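Local coordinates for protein 2-aminomuconate 6-semialdehyde dehydrogenase (Burkholderia cenocepacia, PDB 4U3W) that probably catalyses the NAD(P)-dependent oxidation of 2-aminomuconate 6-semialdehyde to 2-aminomuconate, at residues A324-Q329 and P412-A417; S297-A302 and P392-G397; A59-A64 and N231-F236. One frame throughout, in Å; residues are numbered along the deposited sequence.

Contact 1 (A324-Q329 and P412-A417)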
ATOM      1  N   ALA A 324     -31.701 -24.826  25.278  1.00 41.08           N
ATOM      2  CA  ALA A 324     -33.133 -24.594  25.450  1.00 40.61           C
ATOM      3  C   ALA A 324     -33.621 -23.356  24.691  1.00 38.82           C
ATOM      4  O   ALA A 324     -34.641 -23.426  24.043  1.00 39.29           O
ATOM      5  CB  ALA A 324     -33.484 -24.466  26.971  1.00 46.19           C
ATOM      6  N   ALA A 325     -32.909 -22.223  24.775  1.00 37.46           N
ATOM      7  CA  ALA A 325     -33.313 -21.008  24.032  1.00 37.38           C
ATOM      8  C   ALA A 325     -33.234 -21.173  22.524  1.00 37.66           C
ATOM      9  O   ALA A 325     -34.070 -20.664  21.770  1.00 39.27           O
ATOM     10  CB  ALA A 325     -32.445 -19.800  24.436  1.00 36.16           C
ATOM     11  N   LEU A 326     -32.202 -21.844  22.058  1.00 37.40           N
ATOM     12  CA  LEU A 326     -32.096 -22.041  20.610  1.00 32.54           C
ATOM     13  C   LEU A 326     -33.222 -22.941  20.106  1.00 33.49           C
ATOM     14  O   LEU A 326     -33.747 -22.771  18.986  1.00 35.38           O
ATOM     15  CB  LEU A 326     -30.745 -22.648  20.253  1.00 35.32           C
ATOM     16  CG  LEU A 326     -30.413 -22.627  18.736  1.00 34.47           C
ATOM     17  CD1 LEU A 326     -30.070 -21.195  18.242  1.00 30.94           C
ATOM     18  CD2 LEU A 326     -29.285 -23.581  18.454  1.00 36.98           C
ATOM     19  N   LYS A 327     -33.564 -23.929  20.920  1.00 35.70           N
ATOM     20  CA  LYS A 327     -34.630 -24.868  20.556  1.00 37.97           C
ATOM     21  C   LYS A 327     -35.939 -24.103  20.334  1.00 37.93           C
ATOM     22  O   LYS A 327     -36.622 -24.290  19.326  1.00 36.47           O
ATOM     23  CB  LYS A 327     -34.789 -25.951  21.639  1.00 40.78           C
ATOM     24  CG  LYS A 327     -35.976 -26.894  21.416  1.00 44.02           C
ATOM     25  CD  LYS A 327     -36.155 -27.871  22.593  1.00 46.58           C
ATOM     26  CE  LYS A 327     -37.367 -28.769  22.348  1.00 49.05           C
ATOM     27  NZ  LYS A 327     -37.513 -29.858  23.372  1.00 49.93           N
ATOM     28  N   GLU A 328     -36.285 -23.249  21.290  1.00 39.99           N
ATOM     29  CA  GLU A 328     -37.486 -22.418  21.195  1.00 41.28           C
ATOM     30  C   GLU A 328     -37.511 -21.509  19.943  1.00 38.17           C
ATOM     31  O   GLU A 328     -38.516 -21.428  19.240  1.00 38.51           O
ATOM     32  CB  GLU A 328     -37.631 -21.597  22.503  1.00 56.31           C
ATOM     33  CG  GLU A 328     -38.751 -20.591  22.519  1.00 59.02           C
ATOM     34  CD  GLU A 328     -38.845 -19.849  23.850  1.00 66.87           C
ATOM     35  OE1 GLU A 328     -38.515 -20.444  24.909  1.00 70.30           O
ATOM     36  OE2 GLU A 328     -39.209 -18.655  23.832  1.00 67.89           O
ATOM     37  N   GLN A 329     -36.410 -20.843  19.616  1.00 35.70           N
ATOM     38  CA  GLN A 329     -36.391 -20.025  18.400  1.00 33.02           C
ATOM     39  C   GLN A 329     -36.440 -20.861  17.113  1.00 33.11           C
ATOM     40  O   GLN A 329     -37.013 -20.436  16.080  1.00 33.05           O
ATOM     41  CB  GLN A 329     -35.132 -19.128  18.393  1.00 30.98           C
ATOM     42  CG  GLN A 329     -35.134 -18.092  19.580  1.00 40.22           C
ATOM     43  CD  GLN A 329     -34.083 -16.992  19.413  1.00 42.01           C
ATOM     44  OE1 GLN A 329     -33.515 -16.817  18.342  1.00 40.38           O
ATOM     45  NE2 GLN A 329     -33.800 -16.254  20.512  1.00 43.45           N
ATOM     46  N   PRO A 412     -29.906 -27.800   7.397  1.00 30.56           N
ATOM     47  CA  PRO A 412     -30.280 -26.946   8.538  1.00 31.23           C
ATOM     48  C   PRO A 412     -30.108 -27.698   9.836  1.00 32.82           C
ATOM     49  O   PRO A 412     -31.065 -28.181  10.436  1.00 33.65           O
ATOM     50  CB  PRO A 412     -31.766 -26.617   8.290  1.00 29.06           C
ATOM     51  CG  PRO A 412     -32.280 -27.917   7.555  1.00 32.95           C
ATOM     52  CD  PRO A 412     -31.089 -28.339   6.681  1.00 32.30           C
ATOM     53  N   VAL A 413     -28.856 -27.783  10.262  1.00 32.38           N
ATOM     54  CA  VAL A 413     -28.525 -28.580  11.424  1.00 33.81           C
ATOM     55  C   VAL A 413     -27.280 -28.004  12.102  1.00 33.80           C
ATOM     56  O   VAL A 413     -26.407 -27.400  11.458  1.00 33.69           O
ATOM     57  CB  VAL A 413     -28.318 -30.066  11.020  1.00 40.20           C
ATOM     58  CG1 VAL A 413     -27.082 -30.236  10.096  1.00 38.47           C
ATOM     59  CG2 VAL A 413     -28.233 -30.956  12.232  1.00 40.47           C
ATOM     60  N   CYS A 414     -27.238 -28.128  13.423  1.00 35.82           N
ATOM     61  CA  CYS A 414     -26.026 -27.866  14.171  1.00 33.86           C
ATOM     62  C   CYS A 414     -25.985 -28.867  15.307  1.00 33.89           C
ATOM     63  O   CYS A 414     -27.034 -29.255  15.828  1.00 32.58           O
ATOM     64  CB  CYS A 414     -25.986 -26.417  14.722  1.00 31.74           C
ATOM     65  SG  CYS A 414     -27.361 -25.910  15.780  1.00 34.63           S
ATOM     66  N   HIS A 415     -24.768 -29.263  15.675  1.00 32.60           N
ATOM     67  CA  HIS A 415     -24.516 -30.005  16.897  1.00 32.25           C
ATOM     68  C   HIS A 415     -23.985 -28.990  17.963  1.00 32.24           C
ATOM     69  O   HIS A 415     -23.179 -28.137  17.655  1.00 32.80           O
ATOM     70  CB  HIS A 415     -23.502 -31.144  16.666  1.00 33.17           C
ATOM     71  CG  HIS A 415     -23.098 -31.853  17.926  1.00 35.91           C
ATOM     72  ND1 HIS A 415     -22.035 -31.438  18.711  1.00 36.60           N
ATOM     73  CD2 HIS A 415     -23.616 -32.939  18.551  1.00 39.22           C
ATOM     74  CE1 HIS A 415     -21.926 -32.230  19.766  1.00 37.32           C
ATOM     75  NE2 HIS A 415     -22.878 -33.142  19.698  1.00 40.28           N
ATOM     76  N   ILE A 416     -24.413 -29.121  19.212  1.00 34.35           N
ATOM     77  CA  ILE A 416     -23.929 -28.233  20.308  1.00 34.17           C
ATOM     78  C   ILE A 416     -23.201 -29.085  21.364  1.00 36.80           C
ATOM     79  O   ILE A 416     -23.750 -30.102  21.820  1.00 37.67           O
ATOM     80  CB  ILE A 416     -25.126 -27.445  20.942  1.00 40.19           C
ATOM     81  CG1 ILE A 416     -26.010 -26.925  19.795  1.00 41.73           C
ATOM     82  CG2 ILE A 416     -24.646 -26.249  21.888  1.00 30.16           C
ATOM     83  CD1 ILE A 416     -27.213 -26.114  20.176  1.00 41.73           C
ATOM     84  N   ALA A 417     -21.974 -28.687  21.746  1.00 36.38           N
ATOM     85  CA  ALA A 417     -21.234 -29.382  22.822  1.00 38.27           C
ATOM     86  C   ALA A 417     -20.788 -28.382  23.849  1.00 37.96           C
ATOM     87  O   ALA A 417     -20.604 -27.217  23.514  1.00 35.89           O
ATOM     88  CB  ALA A 417     -20.023 -30.143  22.292  1.00 39.78           C
TER
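L326 meets C414 and I416 through one methyl group, CD2. The CD2 carbon of L326 is 3.7 Å from CD1 of I416 and 4.0 Å from SG of C414. Those two strand atoms, SG of C414 and CD1 of I416, are themselves 4.4 Å apart. The leucine methyl therefore rests against both ends rather than on one. All three groups are apolar in this setting, and no hydrogen bond links helix and strand here.

The torsions explain the meeting. L326 holds CG opposite its backbone N (chi1 -168°), which carries the branch off the helix towards the strand. I416 extends CG1 and CD1 in a straight run (chi2 -179°), and this extension brings its CD1 to CD2 of L326. The L326 and I416 side chains run at a slant to each other. C414 and I416 are two residues apart on the strand, and both present their side chains to the helix.

Further out, I394 of the next strand touches both L326 and I416, which extends the apolar cluster to that strand. V312, on strand 309-315, the neighbour of 413-419 on its other side, touches C414 and I416. S298 of helix 287-299 also packs on C414.

The backbone of 412-417 is fixed from both flanks. C414 is hydrogen-bonded to T393 and W395, and H415 to E310 and V312. The H415 ring is also tied down, with NE2 bonded to the backbone N of L398.

The touching residues are all buried. Helix 319-331 lies over one face of a mixed seven-stranded sheet, and L326 is one of the residues by which it sits there. Such helix-on-sheet packing is typical of the alpha/beta catalytic domain of aldehyde dehydrogenases.

Contact 2 (S297-A302 and P392-G397)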
ATOM      1  N   SER A 297     -26.657 -18.378  11.891  1.00 26.09           N
ATOM      2  CA  SER A 297     -25.488 -19.015  11.242  1.00 27.53           C
ATOM      3  C   SER A 297     -25.792 -20.499  11.002  1.00 29.45           C
ATOM      4  O   SER A 297     -25.175 -21.133  10.148  1.00 27.75           O
ATOM      5  CB  SER A 297     -24.197 -18.850  12.066  1.00 27.80           C
ATOM      6  OG  SER A 297     -24.303 -19.438  13.375  1.00 28.81           O
ATOM      7  N   SER A 298     -26.755 -21.057  11.726  1.00 26.06           N
ATOM      8  CA  SER A 298     -27.109 -22.449  11.484  1.00 29.68           C
ATOM      9  C   SER A 298     -28.206 -22.689  10.436  1.00 30.43           C
ATOM     10  O   SER A 298     -28.167 -23.724   9.733  1.00 30.05           O
ATOM     11  CB  SER A 298     -27.536 -23.159  12.793  1.00 31.42           C
ATOM     12  OG  SER A 298     -26.505 -23.053  13.782  1.00 31.95           O
ATOM     13  N   PHE A 299     -29.201 -21.803  10.356  1.00 29.15           N
ATOM     14  CA  PHE A 299     -30.388 -22.111   9.546  1.00 29.38           C
ATOM     15  C   PHE A 299     -30.672 -21.133   8.394  1.00 30.50           C
ATOM     16  O   PHE A 299     -31.639 -21.313   7.668  1.00 31.34           O
ATOM     17  CB  PHE A 299     -31.606 -22.202  10.461  1.00 31.02           C
ATOM     18  CG  PHE A 299     -31.428 -23.181  11.619  1.00 33.74           C
ATOM     19  CD1 PHE A 299     -31.022 -24.504  11.383  1.00 35.62           C
ATOM     20  CD2 PHE A 299     -31.665 -22.781  12.940  1.00 32.29           C
ATOM     21  CE1 PHE A 299     -30.855 -25.419  12.461  1.00 33.06           C
ATOM     22  CE2 PHE A 299     -31.514 -23.676  13.998  1.00 32.58           C
ATOM     23  CZ  PHE A 299     -31.109 -25.012  13.748  1.00 33.65           C
ATOM     24  N   THR A 300     -29.809 -20.129   8.199  1.00 29.23           N
ATOM     25  CA  THR A 300     -29.912 -19.257   7.020  1.00 26.70           C
ATOM     26  C   THR A 300     -29.913 -20.101   5.719  1.00 28.61           C
ATOM     27  O   THR A 300     -29.083 -21.009   5.573  1.00 29.03           O
ATOM     28  CB  THR A 300     -28.749 -18.236   6.964  1.00 26.79           C
ATOM     29  OG1 THR A 300     -28.908 -17.261   8.018  1.00 29.53           O
ATOM     30  CG2 THR A 300     -28.720 -17.495   5.595  1.00 31.91           C
ATOM     31  N   ASN A 301     -30.827 -19.812   4.792  1.00 29.50           N
ATOM     32  CA  ASN A 301     -30.904 -20.583   3.509  1.00 27.58           C
ATOM     33  C   ASN A 301     -31.046 -22.074   3.755  1.00 28.86           C
ATOM     34  O   ASN A 301     -30.447 -22.879   3.031  1.00 28.53           O
ATOM     35  CB  ASN A 301     -29.625 -20.318   2.619  1.00 28.94           C
ATOM     36  CG  ASN A 301     -29.837 -20.609   1.107  1.00 41.82           C
ATOM     37  OD1 ASN A 301     -30.907 -20.350   0.549  1.00 39.88           O
ATOM     38  ND2 ASN A 301     -28.781 -21.135   0.437  1.00 43.52           N
ATOM     39  N   ALA A 302     -31.790 -22.436   4.796  1.00 29.36           N
ATOM     40  CA  ALA A 302     -31.971 -23.823   5.220  1.00 29.06           C
ATOM     41  C   ALA A 302     -30.625 -24.513   5.488  1.00 27.00           C
ATOM     42  O   ALA A 302     -30.479 -25.710   5.225  1.00 28.03           O
ATOM     43  CB  ALA A 302     -32.825 -24.625   4.181  1.00 30.00           C
ATOM     44  N   PRO A 392     -35.604 -27.634  10.651  1.00 32.01           N
ATOM     45  CA  PRO A 392     -34.415 -27.213  11.405  1.00 31.92           C
ATOM     46  C   PRO A 392     -34.067 -28.233  12.483  1.00 30.75           C
ATOM     47  O   PRO A 392     -34.949 -28.634  13.215  1.00 30.24           O
ATOM     48  CB  PRO A 392     -34.846 -25.890  12.089  1.00 34.70           C
ATOM     49  CG  PRO A 392     -36.140 -25.486  11.479  1.00 35.07           C
ATOM     50  CD  PRO A 392     -36.740 -26.701  10.791  1.00 31.40           C
ATOM     51  N   THR A 393     -32.803 -28.619  12.601  1.00 31.10           N
ATOM     52  CA  THR A 393     -32.439 -29.724  13.489  1.00 30.10           C
ATOM     53  C   THR A 393     -31.288 -29.328  14.410  1.00 30.63           C
ATOM     54  O   THR A 393     -30.376 -28.647  13.984  1.00 32.77           O
ATOM     55  CB  THR A 393     -32.077 -30.979  12.645  1.00 34.10           C
ATOM     56  OG1 THR A 393     -33.217 -31.324  11.855  1.00 33.57           O
ATOM     57  CG2 THR A 393     -31.669 -32.161  13.496  1.00 33.01           C
ATOM     58  N   ILE A 394     -31.389 -29.696  15.688  1.00 33.83           N
ATOM     59  CA  ILE A 394     -30.333 -29.476  16.672  1.00 35.40           C
ATOM     60  C   ILE A 394     -29.984 -30.821  17.327  1.00 38.33           C
ATOM     61  O   ILE A 394     -30.872 -31.541  17.756  1.00 38.65           O
ATOM     62  CB  ILE A 394     -30.797 -28.466  17.771  1.00 34.50           C
ATOM     63  CG1 ILE A 394     -31.134 -27.082  17.185  1.00 32.74           C
ATOM     64  CG2 ILE A 394     -29.783 -28.345  18.916  1.00 32.80           C
ATOM     65  CD1 ILE A 394     -31.914 -26.218  18.250  1.00 36.59           C
ATOM     66  N   TRP A 395     -28.691 -31.159  17.382  1.00 40.20           N
ATOM     67  CA  TRP A 395     -28.203 -32.358  18.089  1.00 39.43           C
ATOM     68  C   TRP A 395     -27.330 -31.992  19.298  1.00 41.05           C
ATOM     69  O   TRP A 395     -26.707 -30.922  19.318  1.00 38.60           O
ATOM     70  CB  TRP A 395     -27.366 -33.227  17.179  1.00 39.19           C
ATOM     71  CG  TRP A 395     -28.099 -33.802  16.002  1.00 40.49           C
ATOM     72  CD1 TRP A 395     -29.356 -34.324  15.991  1.00 40.57           C
ATOM     73  CD2 TRP A 395     -27.609 -33.882  14.653  1.00 39.78           C
ATOM     74  NE1 TRP A 395     -29.679 -34.729  14.710  1.00 40.72           N
ATOM     75  CE2 TRP A 395     -28.620 -34.472  13.877  1.00 39.45           C
ATOM     76  CE3 TRP A 395     -26.406 -33.525  14.042  1.00 41.88           C
ATOM     77  CZ2 TRP A 395     -28.474 -34.698  12.516  1.00 40.95           C
ATOM     78  CZ3 TRP A 395     -26.259 -33.736  12.696  1.00 44.62           C
ATOM     79  CH2 TRP A 395     -27.285 -34.339  11.947  1.00 44.01           C
ATOM     80  N   THR A 396     -27.274 -32.898  20.280  1.00 40.96           N
ATOM     81  CA  THR A 396     -26.212 -32.899  21.283  1.00 40.32           C
ATOM     82  C   THR A 396     -25.662 -34.323  21.533  1.00 43.71           C
ATOM     83  O   THR A 396     -26.185 -35.309  20.986  1.00 44.53           O
ATOM     84  CB  THR A 396     -26.701 -32.305  22.659  1.00 47.03           C
ATOM     85  OG1 THR A 396     -27.851 -33.024  23.096  1.00 45.88           O
ATOM     86  CG2 THR A 396     -27.077 -30.838  22.527  1.00 45.33           C
ATOM     87  N   GLY A 397     -24.615 -34.445  22.353  1.00 43.07           N
ATOM     88  CA  GLY A 397     -24.166 -35.775  22.784  1.00 46.06           C
ATOM     89  C   GLY A 397     -23.154 -36.495  21.913  1.00 47.45           C
ATOM     90  O   GLY A 397     -22.750 -37.593  22.228  1.00 50.99           O
TER
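F299 places its ring against P392 with CG opposite its own carbonyl carbon (chi1 -54°). A chi2 of -53° then turns one face of the ring to the proline. I394 likewise holds CG1 opposite its carbonyl carbon, and this brings CG1 to the ring rim.

The main interaction is a CH-pi contact. CB of P392 sits 4.0 Å from the centroid of the F299 ring, only 11° off the ring normal. The opposite face is covered from within the helix, where CB of S298 lies over the ring centre. The ring is thus held between P392 and S298.

The rim makes different contacts. The carbonyl O of T393 lies in the ring plane, 3.6 Å from CE1 of F299. CG1 of I394 is 4.0 Å from CZ of F299, and the two side chains cross at nearly a right angle. The hydroxyl of T393 is engaged away from the ring, with the backbone N of G375 and the O of M391.

F299 lies in the last turn of helix 287-299, and P392 comes just before strand 393-396. A330 of helix 319-331 touches both F299 and I394. Strand 393-396 itself runs between strands 370-373 and 413-419, so the F299 ring joins the last turn of its helix to P392 and the first residues of a sheet strand.

Contact 3 (A59-A64 and N231-F236)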
ATOM      1  N   ALA A  59     -18.262 -30.000 -27.876  1.00 33.84           N
ATOM      2  CA  ALA A  59     -18.040 -29.144 -29.065  1.00 34.23           C
ATOM      3  C   ALA A  59     -18.608 -27.735 -28.812  1.00 35.06           C
ATOM      4  O   ALA A  59     -17.967 -26.720 -29.158  1.00 33.45           O
ATOM      5  CB  ALA A  59     -18.655 -29.748 -30.322  1.00 34.48           C
ATOM      6  N   LEU A  60     -19.777 -27.665 -28.179  1.00 34.69           N
ATOM      7  CA  LEU A  60     -20.346 -26.341 -27.842  1.00 33.35           C
ATOM      8  C   LEU A  60     -19.530 -25.587 -26.771  1.00 34.29           C
ATOM      9  O   LEU A  60     -19.279 -24.363 -26.886  1.00 32.49           O
ATOM     10  CB  LEU A  60     -21.796 -26.487 -27.409  1.00 33.39           C
ATOM     11  CG  LEU A  60     -22.526 -25.132 -27.414  1.00 36.24           C
ATOM     12  CD1 LEU A  60     -22.346 -24.502 -28.819  1.00 39.99           C
ATOM     13  CD2 LEU A  60     -23.986 -25.296 -27.083  1.00 33.75           C
ATOM     14  N   VAL A  61     -19.083 -26.291 -25.740  1.00 31.28           N
ATOM     15  CA  VAL A  61     -18.171 -25.658 -24.814  1.00 31.95           C
ATOM     16  C   VAL A  61     -16.935 -25.086 -25.534  1.00 35.68           C
ATOM     17  O   VAL A  61     -16.534 -23.928 -25.293  1.00 32.33           O
ATOM     18  CB  VAL A  61     -17.749 -26.638 -23.684  1.00 30.45           C
ATOM     19  CG1 VAL A  61     -16.583 -26.044 -22.851  1.00 25.80           C
ATOM     20  CG2 VAL A  61     -18.987 -26.998 -22.807  1.00 30.54           C
ATOM     21  N   ASP A  62     -16.359 -25.844 -26.465  1.00 36.34           N
ATOM     22  CA  ASP A  62     -15.180 -25.352 -27.167  1.00 37.87           C
ATOM     23  C   ASP A  62     -15.518 -24.097 -27.994  1.00 37.72           C
ATOM     24  O   ASP A  62     -14.714 -23.178 -28.087  1.00 37.74           O
ATOM     25  CB  ASP A  62     -14.582 -26.466 -28.067  1.00 34.99           C
ATOM     26  CG  ASP A  62     -13.583 -25.922 -29.078  1.00 42.50           C
ATOM     27  OD1 ASP A  62     -12.481 -25.516 -28.662  1.00 46.11           O
ATOM     28  OD2 ASP A  62     -13.881 -25.887 -30.302  1.00 47.34           O
ATOM     29  N   SER A  63     -16.691 -24.095 -28.625  1.00 36.63           N
ATOM     30  CA  SER A  63     -17.179 -22.906 -29.330  1.00 39.53           C
ATOM     31  C   SER A  63     -17.188 -21.649 -28.428  1.00 36.04           C
ATOM     32  O   SER A  63     -16.870 -20.575 -28.868  1.00 36.08           O
ATOM     33  CB  SER A  63     -18.587 -23.137 -29.884  1.00 41.31           C
ATOM     34  OG  SER A  63     -18.544 -24.174 -30.866  1.00 46.91           O
ATOM     35  N   ALA A  64     -17.658 -21.807 -27.204  1.00 32.77           N
ATOM     36  CA  ALA A  64     -17.786 -20.676 -26.289  1.00 33.72           C
ATOM     37  C   ALA A  64     -16.394 -20.157 -25.937  1.00 34.20           C
ATOM     38  O   ALA A  64     -16.151 -18.938 -25.886  1.00 32.82           O
ATOM     39  CB  ALA A  64     -18.559 -21.107 -25.061  1.00 32.01           C
ATOM     40  N   ASN A 231     -18.443 -35.376 -16.188  1.00 36.73           N
ATOM     41  CA  ASN A 231     -18.632 -35.882 -17.549  1.00 40.19           C
ATOM     42  C   ASN A 231     -19.631 -35.077 -18.393  1.00 39.75           C
ATOM     43  O   ASN A 231     -20.346 -35.601 -19.291  1.00 40.03           O
ATOM     44  CB  ASN A 231     -19.072 -37.363 -17.576  1.00 47.51           C
ATOM     45  CG  ASN A 231     -18.061 -38.280 -17.086  1.00 56.78           C
ATOM     46  OD1 ASN A 231     -16.954 -38.415 -17.652  1.00 61.95           O
ATOM     47  ND2 ASN A 231     -18.530 -39.163 -16.132  1.00 61.68           N
ATOM     48  N   ALA A 232     -19.696 -33.798 -18.057  1.00 38.99           N
ATOM     49  CA  ALA A 232     -20.605 -32.891 -18.720  1.00 36.91           C
ATOM     50  C   ALA A 232     -19.957 -31.499 -18.888  1.00 33.65           C
ATOM     51  O   ALA A 232     -18.737 -31.359 -18.696  1.00 31.95           O
ATOM     52  CB  ALA A 232     -21.961 -32.796 -17.932  1.00 39.96           C
ATOM     53  N   ALA A 233     -20.755 -30.492 -19.254  1.00 30.69           N
ATOM     54  CA  ALA A 233     -20.248 -29.173 -19.573  1.00 32.39           C
ATOM     55  C   ALA A 233     -19.236 -28.609 -18.539  1.00 33.51           C
ATOM     56  O   ALA A 233     -18.231 -28.039 -18.935  1.00 31.87           O
ATOM     57  CB  ALA A 233     -21.422 -28.207 -19.780  1.00 30.60           C
ATOM     58  N   GLY A 234     -19.464 -28.810 -17.239  1.00 34.01           N
ATOM     59  CA  GLY A 234     -18.525 -28.270 -16.248  1.00 33.70           C
ATOM     60  C   GLY A 234     -17.119 -28.857 -16.383  1.00 32.85           C
ATOM     61  O   GLY A 234     -16.099 -28.123 -16.487  1.00 32.09           O
ATOM     62  N   GLU A 235     -17.067 -30.185 -16.452  1.00 33.17           N
ATOM     63  CA  GLU A 235     -15.799 -30.863 -16.677  1.00 33.72           C
ATOM     64  C   GLU A 235     -15.144 -30.447 -17.986  1.00 34.25           C
ATOM     65  O   GLU A 235     -13.925 -30.218 -18.037  1.00 35.67           O
ATOM     66  CB  GLU A 235     -15.999 -32.379 -16.703  1.00 37.15           C
ATOM     67  CG  GLU A 235     -14.714 -33.110 -16.948  1.00 42.29           C
ATOM     68  CD  GLU A 235     -14.912 -34.611 -16.938  1.00 49.72           C
ATOM     69  OE1 GLU A 235     -14.442 -35.262 -17.889  1.00 53.97           O
ATOM     70  OE2 GLU A 235     -15.591 -35.139 -16.035  1.00 50.21           O
ATOM     71  N   PHE A 236     -15.926 -30.393 -19.064  1.00 34.11           N
ATOM     72  CA  PHE A 236     -15.359 -30.021 -20.368  1.00 32.93           C
ATOM     73  C   PHE A 236     -14.662 -28.663 -20.300  1.00 33.57           C
ATOM     74  O   PHE A 236     -13.608 -28.435 -20.909  1.00 33.67           O
ATOM     75  CB  PHE A 236     -16.450 -29.973 -21.421  1.00 32.70           C
ATOM     76  CG  PHE A 236     -17.270 -31.251 -21.520  1.00 33.22           C
ATOM     77  CD1 PHE A 236     -16.763 -32.459 -21.073  1.00 34.16           C
ATOM     78  CD2 PHE A 236     -18.541 -31.213 -22.047  1.00 32.80           C
ATOM     79  CE1 PHE A 236     -17.509 -33.617 -21.129  1.00 38.26           C
ATOM     80  CE2 PHE A 236     -19.312 -32.386 -22.145  1.00 35.49           C
ATOM     81  CZ  PHE A 236     -18.795 -33.605 -21.674  1.00 37.35           C
TER
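V61 packs on A233 and F236. The contact is apolar side-chain packing, plus one methyl against the F236 backbone. CG2 of V61 is 4.1 Å from CB of A233. The same methyl is 4.1 Å from CB of F236 and lies at the edge of the phenyl ring, near its plane. The other branch, CG1 of V61, meets the F236 backbone at its carbonyl C, 4.1 Å away. V61 can use both methyls because CG1 is opposite its backbone N (chi1 170°), with CG2 on the N side. The side chains of V61 and F236 cross at about a right angle.

No polar bond crosses between the two segments. Within 231-236, F236 N donates to A232 O at 3.0 Å, and that oxygen also sits over the centre of the F236 ring. N231 N donates to OE2 of E235 at 2.9 Å, meeting it from above the carboxylate plane. E235 OE1 further forms a salt bridge with R239.

A56 and I225 also touch V61. The contact thus joins helix 58-76 to the start of helix 233-238, in the probable cofactor-binding domain. Just beyond it, D62 OD1 is hydrogen-bonded to NE2 of H240. Between the segments themselves, the contact rests on apolar packing alone.

Overall arrangement
Contacts 1 and 2 form one apolar region, with centres 6 Å apart. Their strands are neighbours in the seven-stranded sheet, probably hydrogen-bonded through P412 O to T393 N (2.8 Å) and I416 N to W395 O (2.9 Å). Along the chain their segments alternate. Contact 3 lies on the opposite side of the chain's centre, with its centre about 43 Å from contact 1 and 37 Å from contact 2. Its nearest atoms are about 21 Å from contact 2. In this family the loop after segment 297-302 carries the catalytic cysteine, so contact 2 probably lies near the active site. None of the contacts includes a magnesium ligand.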